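Local atomic coordinates of probable amidase (Thermus thermophilus, PDB entry 2DC0), a protein that is a probable amidase of the amidase family, built as helices packed round a large mixed beta sheet. Residues E367-E371 with S372-G376; K375-R378 with E379-T383; E97-A100 with V101-R105. One frame throughout, in Å; residues are numbered along the deposited sequence.

Contact 1: residues E367-E371 with S372-G376; sequences EVELE and SGRKG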
loop_
_atom_site.group_PDB
_atom_site.type_symbol
_atom_site.label_atom_id
_atom_site.label_comp_id
_atom_site.label_asym_id
_atom_site.label_seq_id
_atom_site.Cartn_x
_atom_site.Cartn_y
_atom_site.Cartn_z
ATOM N N GLU A 367 10.675 15.503 27.318
ATOM C CA GLU A 367 9.644 16.376 26.779
ATOM C C GLU A 367 10.318 17.520 26.054
ATOM O O GLU A 367 11.386 17.973 26.459
ATOM C CB GLU A 367 8.758 16.949 27.885
ATOM C CG GLU A 367 8.004 15.927 28.702
ATOM C CD GLU A 367 6.818 16.546 29.435
ATOM O OE1 GLU A 367 7.025 17.498 30.217
ATOM O OE2 GLU A 367 5.678 16.081 29.217
ATOM N N VAL A 368 9.687 17.993 24.988
ATOM C CA VAL A 368 10.245 19.089 24.218
ATOM C C VAL A 368 9.221 20.185 23.970
ATOM O O VAL A 368 8.024 20.013 24.210
ATOM C CB VAL A 368 10.778 18.594 22.864
ATOM C CG1 VAL A 368 11.822 17.514 23.089
ATOM C CG2 VAL A 368 9.624 18.060 22.010
ATOM N N GLU A 369 9.711 21.314 23.478
ATOM C CA GLU A 369 8.871 22.462 23.189
ATOM C C GLU A 369 8.621 22.634 21.696
ATOM O O GLU A 369 9.541 22.947 20.942
ATOM C CB GLU A 369 9.522 23.738 23.734
ATOM C CG GLU A 369 9.018 24.171 25.097
ATOM C CD GLU A 369 7.535 24.492 25.082
ATOM O OE1 GLU A 369 7.111 25.328 24.253
ATOM O OE2 GLU A 369 6.796 23.903 25.898
ATOM N N LEU A 370 7.380 22.422 21.274
ATOM C CA LEU A 370 7.016 22.603 19.876
ATOM C C LEU A 370 6.281 23.934 19.782
ATOM O O LEU A 370 5.947 24.536 20.802
ATOM C CB LEU A 370 6.095 21.480 19.391
ATOM C CG LEU A 370 6.662 20.059 19.419
ATOM C CD1 LEU A 370 5.660 19.102 18.793
ATOM C CD2 LEU A 370 7.985 20.023 18.660
ATOM N N GLU A 371 6.021 24.386 18.560
ATOM C CA GLU A 371 5.327 25.648 18.354
ATOM C C GLU A 371 3.927 25.629 18.974
ATOM O O GLU A 371 3.343 26.681 19.249
ATOM C CB GLU A 371 5.250 25.963 16.849
ATOM C CG GLU A 371 4.366 25.019 16.033
ATOM C CD GLU A 371 4.761 24.969 14.563
ATOM O OE1 GLU A 371 5.286 25.979 14.053
ATOM O OE2 GLU A 371 4.539 23.925 13.909
ATOM N N SER A 372 3.405 24.431 19.216
ATOM C CA SER A 372 2.071 24.266 19.789
ATOM C C SER A 372 2.073 23.895 21.274
ATOM O O SER A 372 1.015 23.636 21.848
ATOM C CB SER A 372 1.310 23.188 19.018
ATOM O OG SER A 372 1.999 21.953 19.103
ATOM N N GLY A 373 3.250 23.862 21.892
ATOM C CA GLY A 373 3.331 23.518 23.300
ATOM C C GLY A 373 4.201 22.303 23.571
ATOM O O GLY A 373 4.798 21.747 22.650
ATOM N N ARG A 374 4.272 21.885 24.832
ATOM C CA ARG A 374 5.088 20.733 25.202
ATOM C C ARG A 374 4.571 19.461 24.552
ATOM O O ARG A 374 3.381 19.331 24.281
ATOM C CB ARG A 374 5.115 20.551 26.724
ATOM C CG ARG A 374 5.506 21.801 27.495
ATOM C CD ARG A 374 6.117 21.457 28.848
ATOM N NE ARG A 374 7.423 20.819 28.701
ATOM C CZ ARG A 374 8.484 21.402 28.148
ATOM N NH1 ARG A 374 8.399 22.644 27.685
ATOM N NH2 ARG A 374 9.631 20.742 28.052
ATOM N N LYS A 375 5.470 18.517 24.308
ATOM C CA LYS A 375 5.081 17.262 23.685
ATOM C C LYS A 375 6.096 16.189 24.056
ATOM O O LYS A 375 7.285 16.476 24.193
ATOM C CB LYS A 375 5.040 17.429 22.160
ATOM C CG LYS A 375 4.095 16.473 21.445
ATOM C CD LYS A 375 2.641 16.856 21.696
ATOM C CE LYS A 375 1.680 15.856 21.058
ATOM N NZ LYS A 375 1.891 15.741 19.585
ATOM N N GLY A 376 5.626 14.960 24.229
ATOM C CA GLY A 376 6.533 13.880 24.560
ATOM C C GLY A 376 7.551 13.751 23.441
ATOM O O GLY A 376 7.225 13.984 22.277
#

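Contact 2: residues K375-R378 with E379-T383; sequences KGHR and EAFIT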
loop_
_atom_site.group_PDB
_atom_site.type_symbol
_atom_site.label_atom_id
_atom_site.label_comp_id
_atom_site.label_asym_id
_atom_site.label_seq_id
_atom_site.Cartn_x
_atom_site.Cartn_y
_atom_site.Cartn_z
ATOM N N LYS A 375 5.470 18.517 24.308
ATOM C CA LYS A 375 5.081 17.262 23.685
ATOM C C LYS A 375 6.096 16.189 24.056
ATOM O O LYS A 375 7.285 16.476 24.193
ATOM C CB LYS A 375 5.040 17.429 22.160
ATOM C CG LYS A 375 4.095 16.473 21.445
ATOM C CD LYS A 375 2.641 16.856 21.696
ATOM C CE LYS A 375 1.680 15.856 21.058
ATOM N NZ LYS A 375 1.891 15.741 19.585
ATOM N N GLY A 376 5.626 14.960 24.229
ATOM C CA GLY A 376 6.533 13.880 24.560
ATOM C C GLY A 376 7.551 13.751 23.441
ATOM O O GLY A 376 7.225 13.984 22.277
ATOM N N HIS A 377 8.779 13.380 23.797
ATOM C CA HIS A 377 9.880 13.224 22.847
ATOM C C HIS A 377 9.568 12.288 21.680
ATOM O O HIS A 377 9.752 12.654 20.519
ATOM C CB HIS A 377 11.129 12.726 23.589
ATOM C CG HIS A 377 12.343 12.571 22.717
ATOM N ND1 HIS A 377 12.455 11.585 21.759
ATOM C CD2 HIS A 377 13.505 13.265 22.679
ATOM C CE1 HIS A 377 13.634 11.679 21.169
ATOM N NE2 HIS A 377 14.291 12.690 21.708
ATOM N N ARG A 378 9.099 11.082 21.985
ATOM C CA ARG A 378 8.793 10.109 20.944
ATOM C C ARG A 378 7.824 10.628 19.895
ATOM O O ARG A 378 8.129 10.607 18.704
ATOM C CB ARG A 378 8.240 8.813 21.549
ATOM C CG ARG A 378 7.863 7.764 20.496
ATOM C CD ARG A 378 7.640 6.381 21.109
ATOM N NE ARG A 378 7.415 5.363 20.085
ATOM C CZ ARG A 378 6.235 5.100 19.531
ATOM N NH1 ARG A 378 5.155 5.771 19.901
ATOM N NH2 ARG A 378 6.131 4.172 18.593
ATOM N N GLU A 379 6.661 11.100 20.333
ATOM C CA GLU A 379 5.664 11.591 19.394
ATOM C C GLU A 379 6.151 12.809 18.614
ATOM O O GLU A 379 5.817 12.969 17.443
ATOM C CB GLU A 379 4.343 11.900 20.121
ATOM C CG GLU A 379 3.220 12.371 19.192
ATOM C CD GLU A 379 1.833 12.234 19.809
ATOM O OE1 GLU A 379 1.674 12.545 21.008
ATOM O OE2 GLU A 379 0.896 11.830 19.087
ATOM N N ALA A 380 6.946 13.666 19.246
ATOM C CA ALA A 380 7.455 14.840 18.545
ATOM C C ALA A 380 8.465 14.461 17.452
ATOM O O ALA A 380 8.431 15.018 16.351
ATOM C CB ALA A 380 8.106 15.806 19.534
ATOM N N PHE A 381 9.336 13.499 17.750
ATOM C CA PHE A 381 10.392 13.074 16.824
ATOM C C PHE A 381 10.151 11.867 15.926
ATOM O O PHE A 381 11.023 11.507 15.134
ATOM C CB PHE A 381 11.682 12.812 17.597
ATOM C CG PHE A 381 12.370 14.055 18.067
ATOM C CD1 PHE A 381 13.137 14.812 17.189
ATOM C CD2 PHE A 381 12.267 14.459 19.394
ATOM C CE1 PHE A 381 13.798 15.959 17.626
ATOM C CE2 PHE A 381 12.921 15.601 19.844
ATOM C CZ PHE A 381 13.690 16.353 18.960
ATOM N N ILE A 382 9.047 11.175 16.047
ATOM C CA ILE A 382 8.726 10.062 15.163
ATOM C C ILE A 382 7.553 10.369 14.229
ATOM O O ILE A 382 7.457 9.817 13.131
ATOM C CB ILE A 382 8.436 8.779 15.996
ATOM C CG1 ILE A 382 8.765 7.535 15.181
ATOM C CG2 ILE A 382 6.982 8.750 16.439
ATOM C CD1 ILE A 382 10.239 7.334 14.948
ATOM N N THR A 383 6.676 11.273 14.654
ATOM C CA THR A 383 5.504 11.625 13.854
ATOM C C THR A 383 5.810 12.137 12.448
ATOM O O THR A 383 5.077 11.833 11.505
ATOM C CB THR A 383 4.637 12.685 14.570
ATOM O OG1 THR A 383 4.251 12.195 15.861
ATOM C CG2 THR A 383 3.380 12.977 13.764
#

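Contact 3: residues E97-A100 with V101-R105; sequences EARA and VRRLR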
loop_
_atom_site.group_PDB
_atom_site.type_symbol
_atom_site.label_atom_id
_atom_site.label_comp_id
_atom_site.label_asym_id
_atom_site.label_seq_id
_atom_site.Cartn_x
_atom_site.Cartn_y
_atom_site.Cartn_z
ATOM N N GLU A 97 25.434 -14.418 7.818
ATOM C CA GLU A 97 25.531 -13.159 7.098
ATOM C C GLU A 97 24.197 -12.751 6.490
ATOM O O GLU A 97 23.491 -13.579 5.905
ATOM C CB GLU A 97 26.573 -13.282 5.991
ATOM C CG GLU A 97 26.681 -12.068 5.103
ATOM C CD GLU A 97 27.717 -12.252 4.016
ATOM O OE1 GLU A 97 27.616 -13.248 3.263
ATOM O OE2 GLU A 97 28.631 -11.405 3.913
ATOM N N ALA A 98 23.855 -11.474 6.631
ATOM C CA ALA A 98 22.610 -10.952 6.086
ATOM C C ALA A 98 22.762 -10.789 4.583
ATOM O O ALA A 98 23.865 -10.564 4.079
ATOM C CB ALA A 98 22.276 -9.607 6.729
ATOM N N ARG A 99 21.653 -10.902 3.862
ATOM C CA ARG A 99 21.689 -10.771 2.412
ATOM C C ARG A 99 22.239 -9.423 1.968
ATOM O O ARG A 99 23.032 -9.349 1.028
ATOM C CB ARG A 99 20.292 -10.955 1.821
ATOM C CG ARG A 99 20.285 -10.972 0.305
ATOM C CD ARG A 99 20.905 -12.258 -0.219
ATOM N NE ARG A 99 20.971 -12.295 -1.679
ATOM C CZ ARG A 99 21.896 -11.677 -2.408
ATOM N NH1 ARG A 99 22.848 -10.968 -1.821
ATOM N NH2 ARG A 99 21.873 -11.771 -3.731
ATOM N N ALA A 100 21.815 -8.354 2.633
ATOM C CA ALA A 100 22.279 -7.018 2.269
ATOM C C ALA A 100 23.783 -6.866 2.471
ATOM O O ALA A 100 24.447 -6.147 1.725
ATOM C CB ALA A 100 21.526 -5.960 3.077
ATOM N N VAL A 101 24.311 -7.533 3.494
ATOM C CA VAL A 101 25.742 -7.495 3.794
ATOM C C VAL A 101 26.504 -8.236 2.694
ATOM O O VAL A 101 27.566 -7.797 2.250
ATOM C CB VAL A 101 26.023 -8.141 5.179
ATOM C CG1 VAL A 101 27.522 -8.347 5.388
ATOM C CG2 VAL A 101 25.472 -7.234 6.284
ATOM N N ARG A 102 25.948 -9.359 2.249
ATOM C CA ARG A 102 26.563 -10.142 1.184
ATOM C C ARG A 102 26.670 -9.282 -0.074
ATOM O O ARG A 102 27.631 -9.400 -0.834
ATOM C CB ARG A 102 25.726 -11.393 0.898
ATOM C CG ARG A 102 26.244 -12.235 -0.255
ATOM C CD ARG A 102 25.488 -13.554 -0.376
ATOM N NE ARG A 102 25.693 -14.407 0.793
ATOM C CZ ARG A 102 24.919 -14.409 1.878
ATOM N NH1 ARG A 102 23.868 -13.602 1.954
ATOM N NH2 ARG A 102 25.200 -15.218 2.894
ATOM N N ARG A 103 25.681 -8.418 -0.292
ATOM C CA ARG A 103 25.693 -7.531 -1.451
ATOM C C ARG A 103 26.910 -6.618 -1.359
ATOM O O ARG A 103 27.618 -6.413 -2.341
ATOM C CB ARG A 103 24.422 -6.677 -1.490
ATOM C CG ARG A 103 23.178 -7.393 -2.011
ATOM C CD ARG A 103 23.270 -7.617 -3.511
ATOM N NE ARG A 103 22.097 -8.301 -4.054
ATOM C CZ ARG A 103 21.955 -8.622 -5.337
ATOM N NH1 ARG A 103 22.910 -8.316 -6.206
ATOM N NH2 ARG A 103 20.865 -9.251 -5.755
ATOM N N LEU A 104 27.152 -6.079 -0.169
ATOM C CA LEU A 104 28.280 -5.184 0.039
ATOM C C LEU A 104 29.604 -5.935 -0.047
ATOM O O LEU A 104 30.532 -5.493 -0.724
ATOM C CB LEU A 104 28.168 -4.494 1.401
ATOM C CG LEU A 104 26.969 -3.563 1.631
ATOM C CD1 LEU A 104 26.987 -3.087 3.070
ATOM C CD2 LEU A 104 27.015 -2.374 0.675
ATOM N N ARG A 105 29.688 -7.072 0.637
ATOM C CA ARG A 105 30.917 -7.865 0.633
ATOM C C ARG A 105 31.296 -8.342 -0.769
ATOM O O ARG A 105 32.453 -8.232 -1.174
ATOM C CB ARG A 105 30.781 -9.066 1.581
ATOM C CG ARG A 105 32.013 -9.981 1.639
ATOM C CD ARG A 105 31.835 -11.080 2.687
ATOM N NE ARG A 105 30.744 -11.998 2.361
ATOM C CZ ARG A 105 30.803 -12.927 1.409
ATOM N NH1 ARG A 105 31.906 -13.069 0.686
ATOM N NH2 ARG A 105 29.760 -13.713 1.177
#

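Contact 1: residues E367-E371 with S372-G376
The flat guanidinium of Arg374 lies over the backbone of Val368: the Val368 carbonyl oxygen sits 4.1 Å above its plane, over the centre of one face. At the edge and in plane is Glu367 OE1, while Glu369 OE2 approaches obliquely. All of this belongs to a two-stranded antiparallel beta hairpin, strands 367-370 and 373-376, closed by a type I turn from Leu370 to Gly373. From its strand Arg374 reaches across to two acids of the partner strand. The short link is Glu369 OE2 to Arg374 NH1 at 2.7 Å, a salt bridge whose two planes differ by 27°; the bridge from Glu367 OE1 to Arg374 NE is long, at 3.7 Å. Arg374 turns its head back over the strands through a bend at chi3 (69°), and Glu369 is folded at chi2, which brings its carboxylate to meet that head. Having acid on two sides probably stabilises the arginine's charge.

The opposite face of the hairpin carries Val368, Leu370 and Lys375. Leu370 CD1 lies against Lys375 CB, so the lysine contributes its aliphatic part here while its amine leads away. Val368 and Leu370 are buried against Leu358, and Leu370 also against Pro357. At the turn, Glu371 OE2 is held by Arg254 and by the amide of Leu249, and Ser372 OG bonds to Gly247 O, tying the turn to residues 247-254 of the same chain.

Four backbone bonds hold the ladder, a reciprocal pair at Val368 with Lys375 and another at Leu370 with Gly373. Between them, at the non-hydrogen-bonded pair Glu369 with Arg374, Arg374 CA directs its hydrogen to Val368 O, with 3.2 Å between the two heavy atoms.

Contact 2: residues K375-R378 with E379-T383
His377 and Phe381, one turn apart, bring their rings together obliquely. The planes are 36° apart and the centroids 4.5 Å, and Phe381 CD2 lies 3.5 Å above the His377 ring plane, over its centre. His377 gets there with CG anti to its own N (chi1 -178°), and its NE2 is hydrogen-bonded to Gln143 OE1, which helps to set the rotation of the ring. Phe381 in turn meets Phe178 with its planes steeply inclined.

Among charged groups, the amine of Lys375 bends back toward Glu379. NZ to Glu379 OE1 is 3.5 Å, a loose salt bridge, and the methylene CE is in fact the nearer atom to that oxygen. On another side of the helix, the straight chain of Arg378 runs out to helix 281-296, where its NH1 bonds to Thr286 OG1.

The backbone bonds are those of the first turns: Ala380 N to Gly376 O at 3.1 Å, Phe381 N to His377 O at 2.9 Å, and Ile382 N to Arg378 O, also 2.9 Å but more bent, at 130°. Ile382 CG2 also touches Arg378 O. Ala380, by its CB, leans on the Gly376 carbonyl.

Together these features make the start of helix 377-382: Gly376 is both the last residue of the hairpin strand and the N-cap, a direct strand-to-helix junction.

Contact 3: residues E97-A100 with V101-R105
Glu97 OE1 is gripped by two arginines of the following helix. Arg105 NH2 donates to it at 3.0 Å, while Arg102 NH2 lies 3.1 Å from it with the oxygen above the face of the Arg102 guanidinium, so that this second link rests on charge alone. The other oxygen, Glu97 OE2, takes Arg105 NE at 2.7 Å. Arg105 thus holds the carboxylate side-on, with both oxygens using their syn lone pairs and the two groups nearly coplanar (14°). An extended Glu97 chain (chi1 175°, chi2 -179°) spans the distance, its CG resting on Val101 CG1. Lys79 stands near Arg105 as further positive charge, and the setting probably favours an ionised Glu97.

Farther round the helix, Arg99 NH2 lies over one face of the Arg103 guanidinium, 3.4 Å from Arg103 NH2, with the two planes almost parallel; these are like charges at the partly exposed surface.

Ala98 is the N-cap, and its carbonyl oxygen accepts Arg102 N at 3.0 Å and, weakly, Val101 N. Arg103 N continues the pattern to Arg99 O.

Helix 99-106 is the crossover helix that leads from strand 69-73 to its parallel neighbour 110-115 in a beta-alpha-beta unit, packing against the sheet: Val101 and Leu104 pack on Leu111, Ala100 and Leu104 on Leu164 of strand 163-166, and Leu104 also on Leu219 and Leu223 of helix 213-224.

Contacts 1 and 2 form one continuous piece of chain. They share Lys375 and Gly376, their centres are 9 Å apart, and the buried face of the hairpin lies directly on the helix that follows it: Val368 CG2 meets Ala380 CB at 3.7 Å and Val368 CG1 meets Phe381 CE2 at 3.9 Å. Contact 3 stands apart, on the opposite side of the chain's centre, about 41 Å from contact 1 and 33 Å from contact 2 between centres. Its nearest atoms are about 21 Å from contact 2. Contacts 2 and 3 both catch the start of a helix, one led by a strand, the other by a loop.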